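Long-range contacts in carbohydrate binding family 6 (Clostridium thermocellum, PDB 5A8C), which probably hydrolyses alpha-L-arabinofuranosidic linkages, as a family 43 glycoside hydrolase built on a five-bladed beta-propeller: residues Gln63-Ile68 with Val296-Asn300; Thr37-Ala42 with Val280-Asn284; Ile31-Arg35 with Trp82-Glu87. One frame throughout, in Å; residues are numbered along the deposited sequence. Where two conformers were deposited one is given.

Interactions 1 and 2 join the first blade of the propeller, the antiparallel sheet 36-45, 48-56, 70-76, 83-90, or its loop to residues 280-300; interaction 3 stays within that blade. Along the sequence the segments run 31-35, 37-42, 63-68, 82-87, 280-284 and 296-300, so every pair of contacts interleaves. Centres lie about 14 Å (1 and 2), 17 Å (1 and 3) and 13 Å (2 and 3) apart, and interaction 2 is the deepest. R299 O is bonded to T37 N and its NE packs on A38 CB, while T37 CG2 touches F32. Interactions 1 and 2 join first and last blades beside the pocket that holds TRS, while interaction 3 braces the first blade on itself.

Interaction 1. Residues Gln63-Ile68 with Val296-Asn300; sequences QSTYNI and VYQRN. With TRS (2-amino-2-hydroxymethyl-propane-1,3-diol), chain C.
Y66 and Y297 meet as a T-shaped (edge-to-face) pair: the edge of Y297 points at a face of Y66, the ring centroids are 5.3 Å apart and the planes stand at 75°. The closest side-chain atoms are the two CD1 carbons, 3.7 Å from each other. Y297 in turn lies beneath the backbone of 65-66, with T65 O over the centre of its ring, and the methyl CG1 of V296 fills the opposite face. Q63, extended with CG anti to the backbone N (chi1 -176°), runs its amide almost parallel to the Y297 ring and brings NE2 to 3.5 Å from Y297 CB. That nitrogen is fixed by T65 O at 3.0 Å, in the amide plane, and by a water that accepts from it and donates to Y297 O. The contact joins two loops of the five-bladed beta-propeller, one from the first blade and one leading into strand 300-306, at the pocket where a TRS molecule, probably from the crystallisation liquor, is bound. TRS C3 covers the face of Y66 remote from Y297, and TRS N donates to Y66 OH at 2.9 Å. R299 approaches the same tyrosine obliquely, its guanidinium 26° from the ring plane, and turns its edge to TRS O3: NH1 donates at 2.9 Å and NH2 at 3.1 Å, both bonds rather bent. I68 CD1 abuts this edge, 3.8 Å from R299 NH2. The arginine is further held by a salt bridge to D56 and a hydrogen bond from NH1 to N266; D39 shares TRS O3 with it, and D162, E211 and H268 also bind TRS.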
loop_
_atom_site.group_PDB
_atom_site.type_symbol
_atom_site.label_atom_id
_atom_site.label_comp_id
_atom_site.label_asym_id
_atom_site.label_seq_id
_atom_site.Cartn_x
_atom_site.Cartn_y
_atom_site.Cartn_z
ATOM N N GLN A 63 7.305 23.581 -0.762
ATOM C CA GLN A 63 7.160 22.173 -1.001
ATOM C C GLN A 63 6.702 21.878 -2.403
ATOM O O GLN A 63 5.686 22.398 -2.855
ATOM C CB GLN A 63 6.132 21.575 -0.020
ATOM C CG GLN A 63 6.014 20.069 -0.153
ATOM C CD GLN A 63 5.239 19.447 0.977
ATOM O OE1 GLN A 63 4.805 20.117 1.923
ATOM N NE2 GLN A 63 5.038 18.160 0.922
ATOM N N SER A 64 7.446 21.011 -3.090
ATOM C CA SER A 64 7.105 20.640 -4.464
ATOM C C SER A 64 7.277 19.139 -4.708
ATOM O O SER A 64 7.353 18.698 -5.844
ATOM C CB SER A 64 7.918 21.451 -5.441
ATOM O OG SER A 64 9.290 21.176 -5.250
ATOM N N THR A 65 7.342 18.356 -3.641
ATOM C CA THR A 65 7.324 16.910 -3.722
ATOM C C THR A 65 6.869 16.400 -2.342
ATOM O O THR A 65 6.542 17.169 -1.437
ATOM C CB THR A 65 8.684 16.341 -4.179
ATOM O OG1 THR A 65 8.501 14.939 -4.426
ATOM C CG2 THR A 65 9.706 16.536 -3.146
ATOM N N TYR A 66 6.810 15.084 -2.237
ATOM C CA TYR A 66 6.418 14.434 -1.014
ATOM C C TYR A 66 7.281 14.867 0.162
ATOM O O TYR A 66 8.465 15.184 -0.006
ATOM C CB TYR A 66 6.504 12.910 -1.169
ATOM C CG TYR A 66 5.671 12.372 -2.303
ATOM C CD1 TYR A 66 4.295 12.297 -2.197
ATOM C CD2 TYR A 66 6.249 11.964 -3.483
ATOM C CE1 TYR A 66 3.500 11.858 -3.238
ATOM C CE2 TYR A 66 5.476 11.500 -4.537
ATOM C CZ TYR A 66 4.109 11.429 -4.388
ATOM O OH TYR A 66 3.300 10.946 -5.370
ATOM N N ASN A 67 6.706 14.795 1.360
ATOM C CA ASN A 67 7.468 14.894 2.600
ATOM C C ASN A 67 6.902 13.864 3.571
ATOM O O ASN A 67 6.037 14.188 4.383
ATOM C CB ASN A 67 7.422 16.306 3.171
ATOM C CG ASN A 67 8.263 16.443 4.383
ATOM O OD1 ASN A 67 9.040 15.535 4.765
ATOM N ND2 ASN A 67 8.097 17.578 5.061
ATOM N N ILE A 68 7.333 12.615 3.371
ATOM C CA ILE A 68 6.812 11.436 4.077
ATOM C C ILE A 68 8.014 10.788 4.813
ATOM O O ILE A 68 8.661 9.870 4.270
ATOM C CB ILE A 68 6.163 10.434 3.121
ATOM C CG1 ILE A 68 5.019 11.081 2.313
ATOM C CG2 ILE A 68 5.636 9.244 3.899
ATOM C CD1 ILE A 68 4.657 10.273 1.072
ATOM N N VAL A 296 -2.382 18.745 -2.504
ATOM C CA VAL A 296 -1.552 17.834 -3.294
ATOM C C VAL A 296 -0.840 16.808 -2.440
ATOM O O VAL A 296 -0.787 15.622 -2.802
ATOM C CB VAL A 296 -0.588 18.607 -4.218
ATOM C CG1 VAL A 296 0.351 17.657 -4.964
ATOM C CG2 VAL A 296 -1.358 19.436 -5.193
ATOM N N TYR A 297 -0.237 17.253 -1.348
ATOM C CA TYR A 297 0.552 16.402 -0.444
ATOM C C TYR A 297 -0.055 16.399 0.961
ATOM O O TYR A 297 0.679 16.247 1.952
ATOM C CB TYR A 297 2.002 16.845 -0.363
ATOM C CG TYR A 297 2.675 16.882 -1.725
ATOM C CD1 TYR A 297 2.956 15.718 -2.417
ATOM C CD2 TYR A 297 3.006 18.081 -2.305
ATOM C CE1 TYR A 297 3.568 15.732 -3.650
ATOM C CE2 TYR A 297 3.613 18.119 -3.567
ATOM C CZ TYR A 297 3.846 16.950 -4.227
ATOM O OH TYR A 297 4.417 16.972 -5.499
ATOM N N GLN A 298 -1.380 16.566 1.070
ATOM C CA GLN A 298 -2.062 16.546 2.367
ATOM C C GLN A 298 -3.303 15.704 2.224
ATOM O O GLN A 298 -4.432 16.197 2.120
ATOM C CB GLN A 298 -2.334 17.943 2.898
ATOM C CG GLN A 298 -1.031 18.627 3.351
ATOM C CD GLN A 298 -1.193 20.012 3.927
ATOM O OE1 GLN A 298 -0.669 20.291 5.007
ATOM N NE2 GLN A 298 -1.814 20.904 3.171
ATOM N N ARG A 299 -3.108 14.377 2.234
ATOM C CA ARG A 299 -4.144 13.378 2.009
ATOM C C ARG A 299 -4.728 12.901 3.344
ATOM O O ARG A 299 -4.185 13.169 4.407
ATOM C CB ARG A 299 -3.559 12.232 1.200
ATOM C CG ARG A 299 -3.189 12.642 -0.229
ATOM C CD ARG A 299 -2.265 11.688 -0.917
ATOM N NE ARG A 299 -0.885 11.862 -0.482
ATOM C CZ ARG A 299 0.109 11.130 -0.972
ATOM N NH1 ARG A 299 -0.071 10.358 -2.030
ATOM N NH2 ARG A 299 1.291 11.156 -0.393
ATOM N N ASN A 300 -5.820 12.139 3.255
ATOM C CA ASN A 300 -6.355 11.447 4.433
ATOM C C ASN A 300 -6.849 10.072 4.041
ATOM O O ASN A 300 -7.436 9.868 2.961
ATOM C CB ASN A 300 -7.450 12.253 5.134
ATOM C CG ASN A 300 -8.619 12.544 4.210
ATOM O OD1 ASN A 300 -8.660 13.544 3.505
ATOM N ND2 ASN A 300 -9.600 11.639 4.214
HETATM C C TRS C . 3.367 7.441 -3.827
HETATM C C1 TRS C . 4.684 7.124 -4.525
HETATM C C2 TRS C . 2.636 6.153 -3.480
HETATM C C3 TRS C . 3.599 8.323 -2.568
HETATM N N TRS C . 2.495 8.223 -4.783
HETATM O O1 TRS C . 5.469 6.311 -3.659
HETATM O O2 TRS C . 2.115 5.521 -4.654
HETATM O O3 TRS C . 2.424 8.815 -1.997
HETATM O O HOH W 1 3.246 16.724 2.768
#

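Interaction 2. Residues Thr37-Ala42 with Val280-Asn284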
loop_
_atom_site.group_PDB
_atom_site.type_symbol
_atom_site.label_atom_id
_atom_site.label_comp_id
_atom_site.label_asym_id
_atom_site.label_seq_id
_atom_site.Cartn_x
_atom_site.Cartn_y
_atom_site.Cartn_z
ATOM N N THR A 37 -2.561 11.545 6.053
ATOM C CA THR A 37 -2.211 10.137 5.842
ATOM C C THR A 37 -2.552 9.738 4.427
ATOM O O THR A 37 -3.541 10.183 3.835
ATOM C CB THR A 37 -3.033 9.229 6.818
ATOM O OG1 THR A 37 -4.429 9.485 6.762
ATOM C CG2 THR A 37 -2.513 9.383 8.247
ATOM N N ALA A 38 -1.737 8.820 3.871
ATOM C CA ALA A 38 -1.889 8.397 2.481
ATOM C C ALA A 38 -1.428 6.943 2.318
ATOM O O ALA A 38 -0.789 6.357 3.204
ATOM C CB ALA A 38 -1.053 9.271 1.553
ATOM N N ASP A 39 -1.783 6.383 1.176
ATOM C CA ASP A 39 -1.167 5.086 0.746
ATOM C C ASP A 39 -1.332 3.977 1.768
ATOM O O ASP A 39 -0.372 3.309 2.159
ATOM C CB ASP A 39 0.327 5.272 0.440
ATOM C CG ASP A 39 0.623 6.462 -0.421
ATOM O OD1 ASP A 39 -0.125 6.742 -1.366
ATOM O OD2 ASP A 39 1.712 7.097 -0.150
ATOM N N PRO A 40 -2.558 3.769 2.271
ATOM C CA PRO A 40 -2.732 2.818 3.368
ATOM C C PRO A 40 -2.421 1.370 3.031
ATOM O O PRO A 40 -2.659 0.919 1.883
ATOM C CB PRO A 40 -4.195 2.985 3.714
ATOM C CG PRO A 40 -4.850 3.393 2.426
ATOM C CD PRO A 40 -3.840 4.332 1.818
ATOM N N ALA A 41 -2.036 0.636 4.056
ATOM C CA ALA A 41 -1.986 -0.816 4.055
ATOM C C ALA A 41 -2.573 -1.288 5.384
ATOM O O ALA A 41 -2.490 -0.593 6.385
ATOM C CB ALA A 41 -0.565 -1.325 3.854
ATOM N N ALA A 42 -3.125 -2.480 5.421
ATOM C CA ALA A 42 -3.871 -2.930 6.600
ATOM C C ALA A 42 -3.581 -4.356 6.965
ATOM O O ALA A 42 -3.342 -5.207 6.109
ATOM C CB ALA A 42 -5.366 -2.753 6.393
ATOM N N VAL A 280 -11.841 -1.986 1.074
ATOM C CA VAL A 280 -10.736 -1.242 0.437
ATOM C C VAL A 280 -10.430 -0.038 1.314
ATOM O O VAL A 280 -11.328 0.759 1.643
ATOM C CB VAL A 280 -11.070 -0.824 -0.993
ATOM C CG1 VAL A 280 -9.944 -0.080 -1.635
ATOM C CG2 VAL A 280 -11.359 -2.032 -1.856
ATOM N N VAL A 281 -9.168 0.081 1.724
ATOM C CA VAL A 281 -8.653 1.278 2.354
ATOM C C VAL A 281 -7.942 2.073 1.270
ATOM O O VAL A 281 -7.278 1.504 0.406
ATOM C CB VAL A 281 -7.756 0.953 3.554
ATOM C CG1 VAL A 281 -8.570 0.401 4.729
ATOM C CG2 VAL A 281 -6.578 0.115 3.274
ATOM N N TYR A 282 -8.075 3.396 1.314
ATOM C CA TYR A 282 -7.545 4.250 0.245
ATOM C C TYR A 282 -7.328 5.613 0.790
ATOM O O TYR A 282 -7.365 5.823 2.041
ATOM C CB TYR A 282 -8.453 4.189 -0.995
ATOM C CG TYR A 282 -9.869 4.655 -0.768
ATOM C CD1 TYR A 282 -10.834 3.801 -0.244
ATOM C CD2 TYR A 282 -10.251 5.936 -1.122
ATOM C CE1 TYR A 282 -12.152 4.218 -0.061
ATOM C CE2 TYR A 282 -11.563 6.341 -0.949
ATOM C CZ TYR A 282 -12.506 5.475 -0.466
ATOM O OH TYR A 282 -13.806 5.925 -0.345
ATOM N N HIS A 283 -7.111 6.612 -0.041
ATOM C CA HIS A 283 -7.008 7.995 0.432
ATOM C C HIS A 283 -7.753 8.947 -0.459
ATOM O O HIS A 283 -8.022 8.712 -1.649
ATOM C CB HIS A 283 -5.520 8.455 0.632
ATOM C CG HIS A 283 -4.704 8.551 -0.614
ATOM N ND1 HIS A 283 -3.515 7.888 -0.741
ATOM C CD2 HIS A 283 -4.905 9.311 -1.732
ATOM C CE1 HIS A 283 -3.044 8.203 -1.915
ATOM N NE2 HIS A 283 -3.841 9.045 -2.554
ATOM N N ASN A 284 -8.095 10.113 0.125
ATOM C CA ASN A 284 -8.548 11.246 -0.652
ATOM C C ASN A 284 -8.010 12.502 -0.001
ATOM O O ASN A 284 -7.021 12.450 0.737
ATOM C CB ASN A 284 -10.071 11.239 -0.898
ATOM C CG ASN A 284 -10.921 11.565 0.298
ATOM O OD1 ASN A 284 -10.408 11.745 1.399
ATOM N ND2 ASN A 284 -12.216 11.625 0.074
#
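Strands 40-42 and 280-284 run nearly antiparallel, at 161°, with axes 6.5 Å apart at closest approach; no backbone-to-backbone hydrogen bond links them, and side chains of each segment meet side chains and backbone of the other. In the five-bladed beta-propeller this is the packing of neighbouring blades: 36-45 is an outermost strand of the first sheet, and 277-284 is the middle strand of the sheet 270-274, 277-284, 300-306. P40 leans on the opposite strand, its CG 3.4 Å from Y282 N, and its CB touches V281 CG2 at 3.8 Å. The methyl CG2 of V281 also approaches A42 CB, which extends the apolar strip, and I51 of strand 48-56 packs against both P40 and V281. At the other end the chain turns a corner at D39, a residue with positive phi, and the backbone NH there is taken up by a side chain. H283 carries its ring between the backbone N and carbonyl carbon, which brings ND1 in front of D39 N. The D39 carboxylate lies alongside this imidazole, its plane tilted 63° from the ring, with OD1 3.3 Å from H283 CE1; its other oxygen, OD2, is bonded to S54 OG and TRS O3. H283 NE2 is bonded to N266 O, so both ring nitrogens are engaged. D39 N donates to H283 ND1 at 3.0 Å, close to the ring plane and nearly straight at 168°.

Interaction 3. Residues Ile31-Arg35 with Trp82-Glu87; sequences IFSQR and WTDHGE
A salt-bridge network ties the loop leading into the innermost strand of the first propeller blade to that blade's outer strand, 83-90, near the surface: R35 reaches D84 and E87. Its guanidinium meets D84 end-on and nearly coplanar, with NH1 donating to OD2 and NH2 to OD1, both at 2.8 Å. Each oxygen uses its syn lone pair, and both bonds are close to straight. E87 comes from the opposite direction, with its carboxylate turned 57° from the guanidinium, and is gripped side-on through one oxygen: OE2 takes NE and NH2, each at 2.9 Å. A bend at chi3 (-52°) turns the arginine head so that its two edges face the two acids. T72 OG1 also bonds E87 OE2. The guanidinium is thus held against rotation, and the close cation would be expected to keep both acids ionised. F32 CE1 lies 3.7 Å from D84 CG, with D84 OD2 in the ring plane at its edge; ring and carboxylate planes are 75° apart. At the other end I31 lies over a face of W82, its CD1 making a CH-pi contact 4.0 Å from the centroid of the six-membered ring and its CB 3.7 Å from W82 NE1. G86 N donates back to D84 OD1 at 2.9 Å, from above the carboxylate plane, and so closes an Asx turn, here set in an edge strand of a four-stranded antiparallel propeller blade.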
loop_
_atom_site.group_PDB
_atom_site.type_symbol
_atom_site.label_atom_id
_atom_site.label_comp_id
_atom_site.label_asym_id
_atom_site.label_seq_id
_atom_site.Cartn_x
_atom_site.Cartn_y
_atom_site.Cartn_z
ATOM N N ILE A 31 -12.471 9.374 8.729
ATOM C CA ILE A 31 -12.202 8.579 9.910
ATOM C C ILE A 31 -11.097 9.114 10.789
ATOM O O ILE A 31 -11.077 8.833 11.992
ATOM C CB ILE A 31 -11.957 7.072 9.584
ATOM C CG1 ILE A 31 -10.673 6.838 8.783
ATOM C CG2 ILE A 31 -13.166 6.457 8.902
ATOM C CD1 ILE A 31 -10.337 5.376 8.616
ATOM N N PHE A 32 -10.145 9.854 10.215
ATOM C CA PHE A 32 -8.935 10.279 10.931
ATOM C C PHE A 32 -8.399 11.542 10.329
ATOM O O PHE A 32 -7.968 11.546 9.165
ATOM C CB PHE A 32 -7.866 9.176 10.884
ATOM C CG PHE A 32 -6.618 9.534 11.616
ATOM C CD1 PHE A 32 -6.596 9.612 13.012
ATOM C CD2 PHE A 32 -5.455 9.824 10.932
ATOM C CE1 PHE A 32 -5.445 9.948 13.680
ATOM C CE2 PHE A 32 -4.301 10.159 11.607
ATOM C CZ PHE A 32 -4.282 10.217 12.988
ATOM N N SER A 33 -8.393 12.611 11.099
ATOM C CA SER A 33 -7.946 13.909 10.571
ATOM C C SER A 33 -6.837 14.551 11.369
ATOM O O SER A 33 -6.459 15.672 11.055
ATOM C CB SER A 33 -9.109 14.907 10.456
ATOM O OG SER A 33 -9.655 15.093 11.721
ATOM N N GLN A 34 -6.309 13.858 12.378
ATOM C CA GLN A 34 -5.316 14.507 13.247
ATOM C C GLN A 34 -4.086 14.973 12.505
ATOM O O GLN A 34 -3.554 16.050 12.771
ATOM C CB GLN A 34 -4.900 13.590 14.364
ATOM C CG GLN A 34 -6.003 13.189 15.275
ATOM C CD GLN A 34 -6.616 14.393 15.987
ATOM O OE1 GLN A 34 -5.876 15.200 16.594
ATOM N NE2 GLN A 34 -7.929 14.586 15.849
ATOM N N ARG A 35 -3.588 14.110 11.620
ATOM C CA ARG A 35 -2.457 14.341 10.777
ATOM C C ARG A 35 -2.814 13.783 9.418
ATOM O O ARG A 35 -3.694 12.937 9.323
ATOM C CB ARG A 35 -1.192 13.671 11.348
ATOM C CG ARG A 35 -0.768 14.207 12.699
ATOM C CD ARG A 35 0.421 13.522 13.349
ATOM N NE ARG A 35 0.273 12.087 13.426
ATOM C CZ ARG A 35 -0.568 11.440 14.214
ATOM N NH1 ARG A 35 -1.378 12.058 15.058
ATOM N NH2 ARG A 35 -0.614 10.136 14.169
ATOM N N TRP A 82 -11.556 4.900 16.142
ATOM C CA TRP A 82 -10.212 4.723 15.640
ATOM C C TRP A 82 -9.215 5.252 16.646
ATOM O O TRP A 82 -9.292 6.436 17.035
ATOM C CB TRP A 82 -10.059 5.426 14.272
ATOM C CG TRP A 82 -10.895 4.781 13.210
ATOM C CD1 TRP A 82 -12.155 5.083 12.859
ATOM C CD2 TRP A 82 -10.529 3.645 12.412
ATOM N NE1 TRP A 82 -12.618 4.219 11.914
ATOM C CE2 TRP A 82 -11.616 3.344 11.579
ATOM C CE3 TRP A 82 -9.346 2.889 12.275
ATOM C CZ2 TRP A 82 -11.580 2.290 10.628
ATOM C CZ3 TRP A 82 -9.313 1.852 11.351
ATOM C CH2 TRP A 82 -10.426 1.582 10.546
ATOM N N THR A 83 -8.298 4.428 17.085
ATOM C CA THR A 83 -7.235 4.830 17.984
ATOM C C THR A 83 -6.022 5.251 17.203
ATOM O O THR A 83 -5.602 4.574 16.260
ATOM C CB THR A 83 -6.867 3.661 18.907
ATOM O OG1 THR A 83 -8.045 3.267 19.626
ATOM C CG2 THR A 83 -5.768 4.010 19.848
ATOM N N ASP A 84 -5.448 6.385 17.566
ATOM C CA ASP A 84 -4.228 6.909 16.970
ATOM C C ASP A 84 -3.050 6.343 17.678
ATOM O O ASP A 84 -2.830 6.622 18.853
ATOM C CB ASP A 84 -4.284 8.424 17.099
ATOM C CG ASP A 84 -3.125 9.153 16.459
ATOM O OD1 ASP A 84 -2.257 8.519 15.825
ATOM O OD2 ASP A 84 -3.113 10.416 16.559
ATOM N N HIS A 85 -2.212 5.563 16.964
ATOM C CA HIS A 85 -0.990 5.014 17.528
ATOM C C HIS A 85 0.246 5.829 17.204
ATOM O O HIS A 85 1.381 5.398 17.494
ATOM C CB HIS A 85 -0.809 3.571 17.104
ATOM C CG HIS A 85 -1.959 2.691 17.469
ATOM N ND1 HIS A 85 -2.297 2.400 18.770
ATOM C CD2 HIS A 85 -2.884 2.078 16.712
ATOM C CE1 HIS A 85 -3.335 1.580 18.758
ATOM N NE2 HIS A 85 -3.739 1.377 17.531
ATOM N N GLY A 86 0.078 7.010 16.573
ATOM C CA GLY A 86 1.198 7.851 16.249
ATOM C C GLY A 86 1.994 7.333 15.066
ATOM O O GLY A 86 1.496 6.518 14.254
ATOM N N GLU A 87 3.208 7.812 14.942
ATOM C CA GLU A 87 4.111 7.380 13.917
ATOM C C GLU A 87 4.969 6.277 14.487
ATOM O O GLU A 87 5.710 6.474 15.416
ATOM C CB GLU A 87 4.895 8.538 13.299
ATOM C CG GLU A 87 4.102 9.327 12.237
ATOM C CD GLU A 87 2.951 10.087 12.836
ATOM O OE1 GLU A 87 3.226 11.025 13.621
ATOM O OE2 GLU A 87 1.797 9.793 12.526
#